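Long-range contacts in Fe(2+) transporter FeoB (Legionella pneumophila, PDB 3IBY), which forms the cytosolic GTP-binding part of a probable GTP-driven ferrous iron transporter, important for growth under iron limitation and apparently for optimal infection of macrophages: residues C86-I91 against V114-M119; G57-V62 against H99-S104; V34-K39 against S69-I74. All coordinates share one frame; numbering follows the deposited sequence.

Interaction 1: residues C86-I91 against V114-M119; sequences CIINVI and VVALNM
Strands 86-91 and 114-118 run side by side in parallel, their axes 4.6 Å apart and inclined at 25°, with Ile88 paired with Val114, Asn89 with Val115, Val90 with Ala116 and Ile91 with Leu117. They are the two strands of a beta-alpha-beta crossover in the core of the P-loop GTPase domain, and helix 96-106 makes the connection. Five backbone hydrogen bonds join them in the staggered pattern of a parallel ladder: Asn89 and Ile91 each give an N-H and a carbonyl to the second strand. Ile91 N lies 2.9 Å from Ala116 O, with the bond nearly straight (176° at the hydrogen).

Side chains alternate between the two faces of the sheet. Ile88, Val114, Val90 and Ala116 share one face, where Ile88 and Val114 lie side by side, CG1 to CG1 at 3.8 Å; helix 154-162 lies over this face, and the small methyl of Ala116 suits a place beneath Leu157. On the face turned to helix 96-106, Ile91 spreads over two neighbours. Its CG1 branch, beside the backbone N (chi1 -69°), brings CD1 to 3.3 Å from Val115 CG1, while Ile91 CG2 reaches Leu117 CD2 at 3.8 Å. Asn89 lies beside Val115, ND2 4.0 Å from Val115 CG2; Thr103 OG1 satisfies this buried amide nitrogen. Branched aliphatic residues suit the rest of this buried pair.

The ladder ends at Asn118, first residue of the NKxD-like guanine-recognition motif and predicted to bind GTP. Its amide ties neighbouring loops together, ND2 bonding to Cys12 O and OD1 to Ala148 N. Asn118 N is held by Ile91 O at 2.7 Å.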
ATOM      1  N   CYS A  86       9.815   2.037   6.244  1.00 12.18           N
ATOM      2  CA  CYS A  86       9.028   0.922   5.683  1.00 13.27           C
ATOM      3  C   CYS A  86       7.524   1.095   5.855  1.00 12.80           C
ATOM      4  O   CYS A  86       7.088   1.994   6.593  1.00 13.40           O
ATOM      5  CB  CYS A  86       9.459  -0.376   6.350  1.00 13.94           C
ATOM      6  SG  CYS A  86       9.225  -0.199   8.080  1.00 14.86           S
ATOM      7  N   ILE A  87       6.745   0.241   5.180  1.00 12.34           N
ATOM      8  CA  ILE A  87       5.266   0.245   5.312  1.00 12.30           C
ATOM      9  C   ILE A  87       4.753  -1.065   5.856  1.00 11.57           C
ATOM     10  O   ILE A  87       5.204  -2.146   5.462  1.00 11.75           O
ATOM     11  CB  ILE A  87       4.560   0.481   3.970  1.00 12.55           C
ATOM     12  CG1 ILE A  87       4.894   1.870   3.425  1.00 13.75           C
ATOM     13  CG2 ILE A  87       3.056   0.348   4.098  1.00 12.08           C
ATOM     14  CD1 ILE A  87       5.010   1.880   1.863  1.00 13.98           C
ATOM     15  N   ILE A  88       3.795  -0.940   6.755  1.00 10.69           N
ATOM     16  CA  ILE A  88       3.040  -2.057   7.253  1.00 10.66           C
ATOM     17  C   ILE A  88       1.676  -1.953   6.612  1.00 12.02           C
ATOM     18  O   ILE A  88       0.812  -1.107   6.993  1.00 13.50           O
ATOM     19  CB  ILE A  88       2.872  -2.045   8.788  1.00 10.07           C
ATOM     20  CG1 ILE A  88       4.226  -2.074   9.482  1.00  9.51           C
ATOM     21  CG2 ILE A  88       2.085  -3.252   9.231  1.00  7.53           C
ATOM     22  CD1 ILE A  88       4.099  -1.803  11.004  1.00 10.21           C
ATOM     23  N   ASN A  89       1.482  -2.784   5.602  1.00 12.21           N
ATOM     24  CA  ASN A  89       0.241  -2.821   4.882  1.00 11.77           C
ATOM     25  C   ASN A  89      -0.642  -3.819   5.621  1.00 12.04           C
ATOM     26  O   ASN A  89      -0.373  -5.023   5.655  1.00 11.73           O
ATOM     27  CB  ASN A  89       0.548  -3.224   3.448  1.00 11.60           C
ATOM     28  CG  ASN A  89      -0.676  -3.419   2.607  1.00 12.35           C
ATOM     29  OD1 ASN A  89      -1.768  -2.899   2.911  1.00 13.33           O
ATOM     30  ND2 ASN A  89      -0.511  -4.175   1.523  1.00  8.18           N
ATOM     31  N   VAL A  90      -1.686  -3.297   6.252  1.00 12.78           N
ATOM     32  CA  VAL A  90      -2.708  -4.131   6.904  1.00 12.42           C
ATOM     33  C   VAL A  90      -3.803  -4.520   5.957  1.00 12.08           C
ATOM     34  O   VAL A  90      -4.504  -3.672   5.424  1.00 10.65           O
ATOM     35  CB  VAL A  90      -3.475  -3.417   8.030  1.00 12.58           C
ATOM     36  CG1 VAL A  90      -3.959  -4.465   9.037  1.00 12.20           C
ATOM     37  CG2 VAL A  90      -2.647  -2.418   8.660  1.00 13.06           C
ATOM     38  N   ILE A  91      -3.982  -5.823   5.835  1.00 12.82           N
ATOM     39  CA  ILE A  91      -4.979  -6.409   4.975  1.00 12.97           C
ATOM     40  C   ILE A  91      -5.999  -7.101   5.811  1.00 13.07           C
ATOM     41  O   ILE A  91      -5.651  -7.709   6.818  1.00 13.17           O
ATOM     42  CB  ILE A  91      -4.320  -7.451   4.109  1.00 13.22           C
ATOM     43  CG1 ILE A  91      -3.403  -6.755   3.132  1.00 14.00           C
ATOM     44  CG2 ILE A  91      -5.335  -8.263   3.339  1.00 12.38           C
ATOM     45  CD1 ILE A  91      -2.779  -7.666   2.163  1.00 14.61           C
ATOM     46  N   VAL A 114       5.759  -4.873   4.518  1.00 12.22           N
ATOM     47  CA  VAL A 114       5.459  -6.116   5.203  1.00 11.77           C
ATOM     48  C   VAL A 114       3.909  -6.124   5.238  1.00 11.75           C
ATOM     49  O   VAL A 114       3.301  -5.072   5.457  1.00 10.64           O
ATOM     50  CB  VAL A 114       6.049  -6.092   6.633  1.00 11.66           C
ATOM     51  CG1 VAL A 114       5.601  -4.830   7.341  1.00 12.00           C
ATOM     52  CG2 VAL A 114       5.595  -7.294   7.431  1.00 11.62           C
ATOM     53  N   VAL A 115       3.281  -7.277   4.986  1.00 11.80           N
ATOM     54  CA  VAL A 115       1.831  -7.382   5.031  1.00 11.72           C
ATOM     55  C   VAL A 115       1.430  -8.009   6.347  1.00 11.81           C
ATOM     56  O   VAL A 115       2.020  -9.009   6.770  1.00 12.47           O
ATOM     57  CB  VAL A 115       1.295  -8.193   3.888  1.00 11.74           C
ATOM     58  CG1 VAL A 115      -0.190  -8.421   4.063  1.00 12.85           C
ATOM     59  CG2 VAL A 115       1.547  -7.472   2.622  1.00 11.14           C
ATOM     60  N   ALA A 116       0.482  -7.359   7.019  1.00 11.73           N
ATOM     61  CA  ALA A 116      -0.153  -7.842   8.268  1.00 11.59           C
ATOM     62  C   ALA A 116      -1.521  -8.343   7.863  1.00 11.95           C
ATOM     63  O   ALA A 116      -2.354  -7.544   7.460  1.00 12.49           O
ATOM     64  CB  ALA A 116      -0.316  -6.725   9.258  1.00 10.27           C
ATOM     65  N   LEU A 117      -1.742  -9.658   7.913  1.00 12.61           N
ATOM     66  CA  LEU A 117      -2.935 -10.277   7.307  1.00 12.04           C
ATOM     67  C   LEU A 117      -3.861 -10.494   8.466  1.00 11.56           C
ATOM     68  O   LEU A 117      -3.723 -11.437   9.219  1.00  9.31           O
ATOM     69  CB  LEU A 117      -2.542 -11.581   6.639  1.00 12.70           C
ATOM     70  CG  LEU A 117      -3.246 -12.160   5.403  1.00 13.94           C
ATOM     71  CD1 LEU A 117      -3.353 -13.648   5.648  1.00 10.69           C
ATOM     72  CD2 LEU A 117      -4.600 -11.544   5.094  1.00 14.25           C
ATOM     73  N   ASN A 118      -4.749  -9.533   8.650  1.00 12.38           N
ATOM     74  CA  ASN A 118      -5.545  -9.430   9.861  1.00 13.56           C
ATOM     75  C   ASN A 118      -6.865 -10.218   9.703  1.00 13.86           C
ATOM     76  O   ASN A 118      -7.186 -10.683   8.625  1.00 14.30           O
ATOM     77  CB  ASN A 118      -5.770  -7.939  10.166  1.00 13.59           C
ATOM     78  CG  ASN A 118      -6.282  -7.671  11.578  1.00 15.17           C
ATOM     79  OD1 ASN A 118      -6.232  -8.542  12.467  1.00 17.47           O
ATOM     80  ND2 ASN A 118      -6.792  -6.453  11.791  1.00  9.90           N
ATOM     81  N   MET A 119      -7.572 -10.415  10.811  1.00 14.45           N
ATOM     82  CA  MET A 119      -8.923 -10.982  10.852  1.00 14.23           C
ATOM     83  C   MET A 119      -8.943 -12.426  10.415  1.00 13.60           C
ATOM     84  O   MET A 119      -9.912 -12.918   9.793  1.00 12.95           O
ATOM     85  CB  MET A 119      -9.859 -10.166  10.000  1.00 14.75           C
ATOM     86  CG  MET A 119      -9.789  -8.675  10.248  1.00 16.68           C
ATOM     87  SD  MET A 119     -10.385  -8.216  11.863  1.00 18.19           S
ATOM     88  CE  MET A 119     -11.008  -6.558  11.539  1.00 18.82           C
TER

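Interaction 2: residues G57-V62 against H99-S104; sequences GVYSLV and HLYLTS
Aromatic stacking between Tyr59 and Tyr101 dominates the outer part of this contact. The rings form an offset stack, with centroids 4.7 Å apart and planes at 19°. The displacement carries the Tyr59 hydroxyl over one face of the Tyr101 ring, toward its rim, with OH 3.2 Å from Tyr101 CD1, while Tyr59 CE1 rests against Tyr101 CB at 3.8 Å. Although the Tyr59 CB leaves the backbone on the far side from the helix, CG lies opposite the backbone N (chi1 161°) and the long side chain swings back to reach its partner. Tyrosine suits this partly exposed place because it offers a broad flat surface and a polar end.

Aliphatic contacts lie deeper. Leu102 turns CD1 into the angle between Val58 and Leu61, 3.9 Å from both Val58 CG2 and Leu61 CG, and each of these side chains crosses it at about a right angle. Leu102 CB also packs against Tyr59 O, at 3.5 Å.

Ser60 OG and Leu61 N find partners in Gln105, just past the helical segment: NE2 bonds to Ser60 OG and OE1 accepts from Leu61 N. Ser60 OG also sits at the Tyr101 ring edge, near its plane, 3.9 Å from Tyr101 CE2.

Segment 57-62 opens on the glycine of the DxxG (G3) motif, predicted to contact GTP, marking the start of switch II in a G domain, packed against helix 96-106.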
ATOM      1  N   GLY A  57      -7.293   5.183   6.020  1.00 10.29           N
ATOM      2  CA  GLY A  57      -7.537   4.169   5.044  1.00 10.41           C
ATOM      3  C   GLY A  57      -8.099   4.716   3.748  1.00 10.88           C
ATOM      4  O   GLY A  57      -8.788   5.716   3.748  1.00 11.26           O
ATOM      5  N   VAL A  58      -7.801   4.016   2.656  1.00 10.87           N
ATOM      6  CA  VAL A  58      -8.099   4.408   1.318  1.00 10.65           C
ATOM      7  C   VAL A  58      -8.105   3.109   0.565  1.00 11.01           C
ATOM      8  O   VAL A  58      -7.302   2.214   0.886  1.00 12.07           O
ATOM      9  CB  VAL A  58      -6.945   5.241   0.737  1.00 10.93           C
ATOM     10  CG1 VAL A  58      -6.595   6.401   1.669  1.00 12.53           C
ATOM     11  CG2 VAL A  58      -5.717   4.409   0.579  1.00 10.88           C
ATOM     12  N   TYR A  59      -9.002   2.983  -0.406  1.00 10.53           N
ATOM     13  CA  TYR A  59      -8.991   1.864  -1.314  1.00 10.38           C
ATOM     14  C   TYR A  59      -7.802   1.935  -2.297  1.00 10.99           C
ATOM     15  O   TYR A  59      -7.207   0.910  -2.698  1.00 10.51           O
ATOM     16  CB  TYR A  59     -10.315   1.871  -2.105  1.00 10.15           C
ATOM     17  CG  TYR A  59     -10.263   1.057  -3.385  1.00  8.63           C
ATOM     18  CD1 TYR A  59     -10.223  -0.330  -3.342  1.00  7.09           C
ATOM     19  CD2 TYR A  59     -10.241   1.674  -4.637  1.00  6.43           C
ATOM     20  CE1 TYR A  59     -10.194  -1.084  -4.500  1.00  6.17           C
ATOM     21  CE2 TYR A  59     -10.178   0.932  -5.806  1.00  4.84           C
ATOM     22  CZ  TYR A  59     -10.162  -0.453  -5.730  1.00  6.23           C
ATOM     23  OH  TYR A  59     -10.099  -1.238  -6.869  1.00  7.29           O
ATOM     24  N   SER A  60      -7.483   3.169  -2.679  1.00 11.76           N
ATOM     25  CA  SER A  60      -6.673   3.484  -3.870  1.00 12.64           C
ATOM     26  C   SER A  60      -5.923   4.767  -3.596  1.00 13.34           C
ATOM     27  O   SER A  60      -6.447   5.653  -2.934  1.00 14.24           O
ATOM     28  CB  SER A  60      -7.592   3.705  -5.085  1.00 12.60           C
ATOM     29  OG  SER A  60      -6.883   3.947  -6.290  1.00 13.05           O
ATOM     30  N   LEU A  61      -4.726   4.904  -4.143  1.00 14.36           N
ATOM     31  CA  LEU A  61      -3.907   6.073  -3.852  1.00 15.29           C
ATOM     32  C   LEU A  61      -4.262   7.301  -4.716  1.00 16.13           C
ATOM     33  O   LEU A  61      -3.576   8.317  -4.676  1.00 16.36           O
ATOM     34  CB  LEU A  61      -2.426   5.720  -3.974  1.00 14.95           C
ATOM     35  CG  LEU A  61      -1.959   4.785  -2.868  1.00 15.30           C
ATOM     36  CD1 LEU A  61      -0.638   4.215  -3.291  1.00 15.71           C
ATOM     37  CD2 LEU A  61      -1.852   5.468  -1.482  1.00 13.43           C
ATOM     38  N   VAL A  62      -5.347   7.235  -5.471  1.00 17.25           N
ATOM     39  CA  VAL A  62      -5.647   8.332  -6.392  1.00 18.19           C
ATOM     40  C   VAL A  62      -6.622   9.366  -5.796  1.00 18.57           C
ATOM     41  O   VAL A  62      -7.836   9.258  -5.991  1.00 19.31           O
ATOM     42  CB  VAL A  62      -6.129   7.764  -7.753  1.00 18.13           C
ATOM     43  CG1 VAL A  62      -6.560   8.919  -8.721  1.00 18.38           C
ATOM     44  CG2 VAL A  62      -5.017   6.870  -8.337  1.00 15.89           C
ATOM     45  N   HIS A  99      -8.492  -5.600  -1.053  1.00 10.62           N
ATOM     46  CA  HIS A  99      -7.481  -4.974  -0.219  1.00 10.63           C
ATOM     47  C   HIS A  99      -6.124  -4.973  -0.869  1.00 11.17           C
ATOM     48  O   HIS A  99      -5.315  -4.099  -0.596  1.00 11.57           O
ATOM     49  CB  HIS A  99      -7.430  -5.620   1.152  1.00 10.71           C
ATOM     50  CG  HIS A  99      -8.466  -5.110   2.094  1.00 10.04           C
ATOM     51  ND1 HIS A  99      -9.714  -4.696   1.677  1.00 10.45           N
ATOM     52  CD2 HIS A  99      -8.443  -4.948   3.437  1.00  8.37           C
ATOM     53  CE1 HIS A  99     -10.420  -4.309   2.728  1.00  9.71           C
ATOM     54  NE2 HIS A  99      -9.666  -4.442   3.806  1.00  9.03           N
ATOM     55  N   LEU A 100      -5.871  -5.930  -1.754  1.00 11.47           N
ATOM     56  CA  LEU A 100      -4.609  -5.987  -2.482  1.00 10.85           C
ATOM     57  C   LEU A 100      -4.513  -4.964  -3.624  1.00 10.98           C
ATOM     58  O   LEU A 100      -3.461  -4.821  -4.277  1.00 11.04           O
ATOM     59  CB  LEU A 100      -4.441  -7.371  -3.072  1.00 11.24           C
ATOM     60  CG  LEU A 100      -4.094  -8.433  -2.055  1.00 11.62           C
ATOM     61  CD1 LEU A 100      -4.148  -9.797  -2.722  1.00 11.06           C
ATOM     62  CD2 LEU A 100      -2.733  -8.144  -1.484  1.00 12.01           C
ATOM     63  N   TYR A 101      -5.596  -4.275  -3.936  1.00 10.08           N
ATOM     64  CA  TYR A 101      -5.463  -3.249  -4.955  1.00  9.72           C
ATOM     65  C   TYR A 101      -4.474  -2.241  -4.414  1.00  9.26           C
ATOM     66  O   TYR A 101      -3.492  -1.926  -5.074  1.00  9.80           O
ATOM     67  CB  TYR A 101      -6.805  -2.608  -5.258  1.00  9.55           C
ATOM     68  CG  TYR A 101      -6.849  -1.795  -6.519  1.00  9.18           C
ATOM     69  CD1 TYR A 101      -7.218  -2.364  -7.709  1.00  8.08           C
ATOM     70  CD2 TYR A 101      -6.542  -0.432  -6.504  1.00 10.81           C
ATOM     71  CE1 TYR A 101      -7.299  -1.610  -8.873  1.00  8.86           C
ATOM     72  CE2 TYR A 101      -6.594   0.319  -7.649  1.00 10.72           C
ATOM     73  CZ  TYR A 101      -6.994  -0.280  -8.843  1.00  9.87           C
ATOM     74  OH  TYR A 101      -7.086   0.466  -9.995  1.00 10.42           O
ATOM     75  N   LEU A 102      -4.715  -1.787  -3.192  1.00  8.93           N
ATOM     76  CA  LEU A 102      -3.840  -0.826  -2.533  1.00  9.24           C
ATOM     77  C   LEU A 102      -2.429  -1.310  -2.407  1.00  9.69           C
ATOM     78  O   LEU A 102      -1.475  -0.541  -2.545  1.00 10.07           O
ATOM     79  CB  LEU A 102      -4.355  -0.495  -1.153  1.00  9.05           C
ATOM     80  CG  LEU A 102      -3.494   0.382  -0.255  1.00  7.92           C
ATOM     81  CD1 LEU A 102      -3.266   1.719  -0.935  1.00  6.30           C
ATOM     82  CD2 LEU A 102      -4.209   0.514   1.122  1.00  5.33           C
ATOM     83  N   THR A 103      -2.308  -2.604  -2.162  1.00 10.71           N
ATOM     84  CA  THR A 103      -1.027  -3.236  -1.904  1.00 10.88           C
ATOM     85  C   THR A 103      -0.139  -3.155  -3.109  1.00 10.51           C
ATOM     86  O   THR A 103       1.043  -2.863  -2.994  1.00 11.24           O
ATOM     87  CB  THR A 103      -1.168  -4.734  -1.560  1.00 10.81           C
ATOM     88  OG1 THR A 103      -1.977  -4.912  -0.391  1.00 11.38           O
ATOM     89  CG2 THR A 103       0.199  -5.305  -1.282  1.00 12.21           C
ATOM     90  N   SER A 104      -0.711  -3.474  -4.255  1.00 10.15           N
ATOM     91  CA  SER A 104       0.044  -3.492  -5.504  1.00 10.04           C
ATOM     92  C   SER A 104       0.521  -2.092  -5.826  1.00 10.37           C
ATOM     93  O   SER A 104       1.624  -1.940  -6.317  1.00 11.52           O
ATOM     94  CB  SER A 104      -0.811  -4.025  -6.642  1.00  9.10           C
ATOM     95  OG  SER A 104      -1.927  -3.178  -6.856  1.00  8.27           O
TER

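Interaction 3: residues V34-K39 against S69-I74; sequences VTVEKK and SQDEQI
Val36 and Ile74 reach toward each other end to end, joining the first switch region of this G domain to the first turn of helix 70-81, which belongs to the switch II region. Ile74 CD1 comes within 3.5 Å of Val36 CB. Ile74 CG1 lies beside its own backbone N (chi1 -79°) and the chain continues nearly extended, so the terminal methyl stands out from the helix. Val34 points at the same methyl, with CG2 4.1 Å from Ile74 CD1, so both valines meet it, Val34 more loosely than Val36. The side chain of Trp31 also touches Ile74.

Gln70 slides past Val34 in the opposite direction, its aliphatic chain stretched out beyond CG. Its amide NE2 stops 3.7 Å from Thr35 OG1, too far for a hydrogen bond. A long polar residue suits this exposed edge. Val34 and Thr35 also touch a neighbouring molecule in the crystal, which may influence their positions.

Val34 to Glu37 are predicted to bind GTP, consistent with the first switch. Asp71, leaning across from one turn before Ile74, crosses Val36 obliquely and sets OD2 against both valine methyls, 3.3 Å from Val36 CG1 and 3.2 Å from Val36 CG2.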
ATOM      1  N   VAL A  34      -4.461  20.911   8.203  1.00 13.64           N
ATOM      2  CA  VAL A  34      -5.781  20.384   7.862  1.00 13.21           C
ATOM      3  C   VAL A  34      -6.535  20.007   9.148  1.00 13.40           C
ATOM      4  O   VAL A  34      -6.051  20.294  10.243  1.00 14.72           O
ATOM      5  CB  VAL A  34      -5.698  19.254   6.783  1.00 12.99           C
ATOM      6  CG1 VAL A  34      -5.163  19.834   5.501  1.00 10.09           C
ATOM      7  CG2 VAL A  34      -4.832  18.074   7.248  1.00 12.91           C
ATOM      8  N   THR A  35      -7.742  19.459   9.034  1.00 12.58           N
ATOM      9  CA  THR A  35      -8.568  19.246  10.205  1.00 11.36           C
ATOM     10  C   THR A  35      -8.470  17.814  10.587  1.00 11.70           C
ATOM     11  O   THR A  35      -8.776  17.453  11.722  1.00 11.80           O
ATOM     12  CB  THR A  35     -10.030  19.616   9.953  1.00 11.27           C
ATOM     13  OG1 THR A  35     -10.517  18.904   8.816  1.00 10.24           O
ATOM     14  CG2 THR A  35     -10.150  21.066   9.665  1.00  9.31           C
ATOM     15  N   VAL A  36      -8.020  16.973   9.656  1.00 12.00           N
ATOM     16  CA  VAL A  36      -7.970  15.522   9.904  1.00 12.00           C
ATOM     17  C   VAL A  36      -6.933  15.218  10.985  1.00 12.41           C
ATOM     18  O   VAL A  36      -5.862  15.839  11.028  1.00 13.63           O
ATOM     19  CB  VAL A  36      -7.653  14.688   8.620  1.00 12.10           C
ATOM     20  CG1 VAL A  36      -7.688  13.187   8.911  1.00 11.53           C
ATOM     21  CG2 VAL A  36      -8.610  15.011   7.508  1.00 10.76           C
ATOM     22  N   GLU A  37      -7.271  14.270  11.855  1.00 12.09           N
ATOM     23  CA  GLU A  37      -6.498  13.991  13.045  1.00 11.41           C
ATOM     24  C   GLU A  37      -5.431  13.037  12.668  1.00 11.19           C
ATOM     25  O   GLU A  37      -5.670  12.131  11.899  1.00 11.61           O
ATOM     26  CB  GLU A  37      -7.408  13.449  14.157  1.00 11.31           C
ATOM     27  CG  GLU A  37      -8.456  14.526  14.562  1.00 12.37           C
ATOM     28  CD  GLU A  37      -9.275  14.207  15.787  1.00 15.45           C
ATOM     29  OE1 GLU A  37      -9.483  13.001  16.079  1.00 22.84           O
ATOM     30  OE2 GLU A  37      -9.731  15.156  16.463  1.00 16.73           O
ATOM     31  N   LYS A  38      -4.221  13.256  13.144  1.00 11.79           N
ATOM     32  CA  LYS A  38      -3.128  12.327  12.842  1.00 12.61           C
ATOM     33  C   LYS A  38      -2.834  11.568  14.102  1.00 12.78           C
ATOM     34  O   LYS A  38      -2.823  12.152  15.166  1.00 13.57           O
ATOM     35  CB  LYS A  38      -1.921  13.126  12.367  1.00 12.53           C
ATOM     36  CG  LYS A  38      -0.647  12.382  12.155  1.00 11.74           C
ATOM     37  CD  LYS A  38       0.495  13.362  11.839  1.00 11.65           C
ATOM     38  CE  LYS A  38       1.860  12.655  11.644  1.00 12.41           C
ATOM     39  NZ  LYS A  38       2.736  13.362  10.721  1.00 11.08           N
ATOM     40  N   LYS A  39      -2.608  10.270  14.011  1.00 13.82           N
ATOM     41  CA  LYS A  39      -2.235   9.499  15.206  1.00 14.21           C
ATOM     42  C   LYS A  39      -0.851   8.996  14.973  1.00 14.03           C
ATOM     43  O   LYS A  39      -0.566   8.423  13.905  1.00 13.91           O
ATOM     44  CB  LYS A  39      -3.154   8.313  15.427  1.00 14.68           C
ATOM     45  CG  LYS A  39      -4.511   8.629  16.138  1.00 17.36           C
ATOM     46  CD  LYS A  39      -5.661   8.955  15.157  1.00 20.11           C
ATOM     47  CE  LYS A  39      -7.045   8.463  15.686  1.00 22.83           C
ATOM     48  NZ  LYS A  39      -7.399   7.053  15.231  1.00 24.66           N
ATOM     49  N   SER A  69     -12.732  14.190  -0.799  1.00 20.78           N
ATOM     50  CA  SER A  69     -12.158  13.111  -0.009  1.00 21.10           C
ATOM     51  C   SER A  69     -10.816  13.482   0.720  1.00 20.89           C
ATOM     52  O   SER A  69      -9.794  12.838   0.481  1.00 21.60           O
ATOM     53  CB  SER A  69     -11.971  11.884  -0.935  1.00 21.49           C
ATOM     54  OG  SER A  69     -11.566  10.715  -0.224  1.00 20.86           O
ATOM     55  N   GLN A  70     -10.846  14.464   1.627  1.00 20.18           N
ATOM     56  CA  GLN A  70      -9.645  14.975   2.324  1.00 19.95           C
ATOM     57  C   GLN A  70      -8.708  13.895   2.906  1.00 20.42           C
ATOM     58  O   GLN A  70      -7.493  13.956   2.705  1.00 19.60           O
ATOM     59  CB  GLN A  70     -10.063  15.954   3.432  1.00 19.96           C
ATOM     60  CG  GLN A  70      -9.068  17.114   3.689  1.00 19.73           C
ATOM     61  CD  GLN A  70      -9.644  18.211   4.622  1.00 20.28           C
ATOM     62  OE1 GLN A  70      -9.079  19.323   4.765  1.00 18.10           O
ATOM     63  NE2 GLN A  70     -10.779  17.896   5.257  1.00 19.53           N
ATOM     64  N   ASP A  71      -9.269  12.909   3.621  1.00 20.92           N
ATOM     65  CA  ASP A  71      -8.501  11.730   4.095  1.00 20.83           C
ATOM     66  C   ASP A  71      -7.859  10.989   2.935  1.00 21.27           C
ATOM     67  O   ASP A  71      -6.653  10.678   2.990  1.00 21.97           O
ATOM     68  CB  ASP A  71      -9.365  10.646   4.783  1.00 21.12           C
ATOM     69  CG  ASP A  71      -9.898  11.040   6.154  1.00 21.15           C
ATOM     70  OD1 ASP A  71     -10.448  10.125   6.803  1.00 21.48           O
ATOM     71  OD2 ASP A  71      -9.821  12.220   6.572  1.00 20.04           O
ATOM     72  N   GLU A  72      -8.639  10.635   1.910  1.00 20.68           N
ATOM     73  CA  GLU A  72      -8.049   9.799   0.853  1.00 20.91           C
ATOM     74  C   GLU A  72      -6.818  10.484   0.276  1.00 19.30           C
ATOM     75  O   GLU A  72      -5.896   9.832  -0.246  1.00 18.90           O
ATOM     76  CB  GLU A  72      -9.033   9.460  -0.263  1.00 21.50           C
ATOM     77  CG  GLU A  72      -8.539   8.265  -1.127  1.00 25.10           C
ATOM     78  CD  GLU A  72      -9.690   7.515  -1.874  1.00 29.23           C
ATOM     79  OE1 GLU A  72      -9.660   6.234  -1.926  1.00 29.69           O
ATOM     80  OE2 GLU A  72     -10.604   8.216  -2.405  1.00 28.30           O
ATOM     81  N   GLN A  73      -6.832  11.803   0.430  1.00 17.48           N
ATOM     82  CA  GLN A  73      -5.809  12.678  -0.059  1.00 16.49           C
ATOM     83  C   GLN A  73      -4.566  12.621   0.795  1.00 15.01           C
ATOM     84  O   GLN A  73      -3.470  12.637   0.268  1.00 14.81           O
ATOM     85  CB  GLN A  73      -6.341  14.106  -0.060  1.00 16.43           C
ATOM     86  CG  GLN A  73      -5.702  15.019  -1.064  1.00 18.05           C
ATOM     87  CD  GLN A  73      -6.488  16.336  -1.254  1.00 20.61           C
ATOM     88  OE1 GLN A  73      -7.715  16.395  -1.034  1.00 19.19           O
ATOM     89  NE2 GLN A  73      -5.772  17.402  -1.678  1.00 21.94           N
ATOM     90  N   ILE A  74      -4.732  12.604   2.111  1.00 13.45           N
ATOM     91  CA  ILE A  74      -3.597  12.639   3.026  1.00 12.19           C
ATOM     92  C   ILE A  74      -2.672  11.442   2.826  1.00 11.43           C
ATOM     93  O   ILE A  74      -1.466  11.584   2.830  1.00 11.37           O
ATOM     94  CB  ILE A  74      -4.076  12.700   4.462  1.00 11.91           C
ATOM     95  CG1 ILE A  74      -4.488  14.115   4.762  1.00 13.31           C
ATOM     96  CG2 ILE A  74      -2.998  12.266   5.485  1.00 11.74           C
ATOM     97  CD1 ILE A  74      -5.417  14.203   5.925  1.00 16.50           C
TER

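All three contacts belong to the G domain, and each contains residues predicted to bind GTP or lies near them. Interactions 1 and 2 have centres 12 Å apart; helix 96-106, a partner in interaction 2, lies against the sheet of interaction 1, and Asn89 ND2 and Thr103 OG1 make a probable hydrogen bond of 2.5 Å, linking the two. Interactions 2 and 3, 16 Å apart between centres, meet within switch II, where Val58 CG1 packs 3.8 Å from Glu72 CA. Interactions 1 and 3 stay about 12 Å apart at their nearest atoms. The P-loop is a common reference: the side chain of Asn118 approaches Gly13 to about 4 Å, Leu102 touches Gly8, and the side chains of Asp71 and Pro10 are about 8 Å apart.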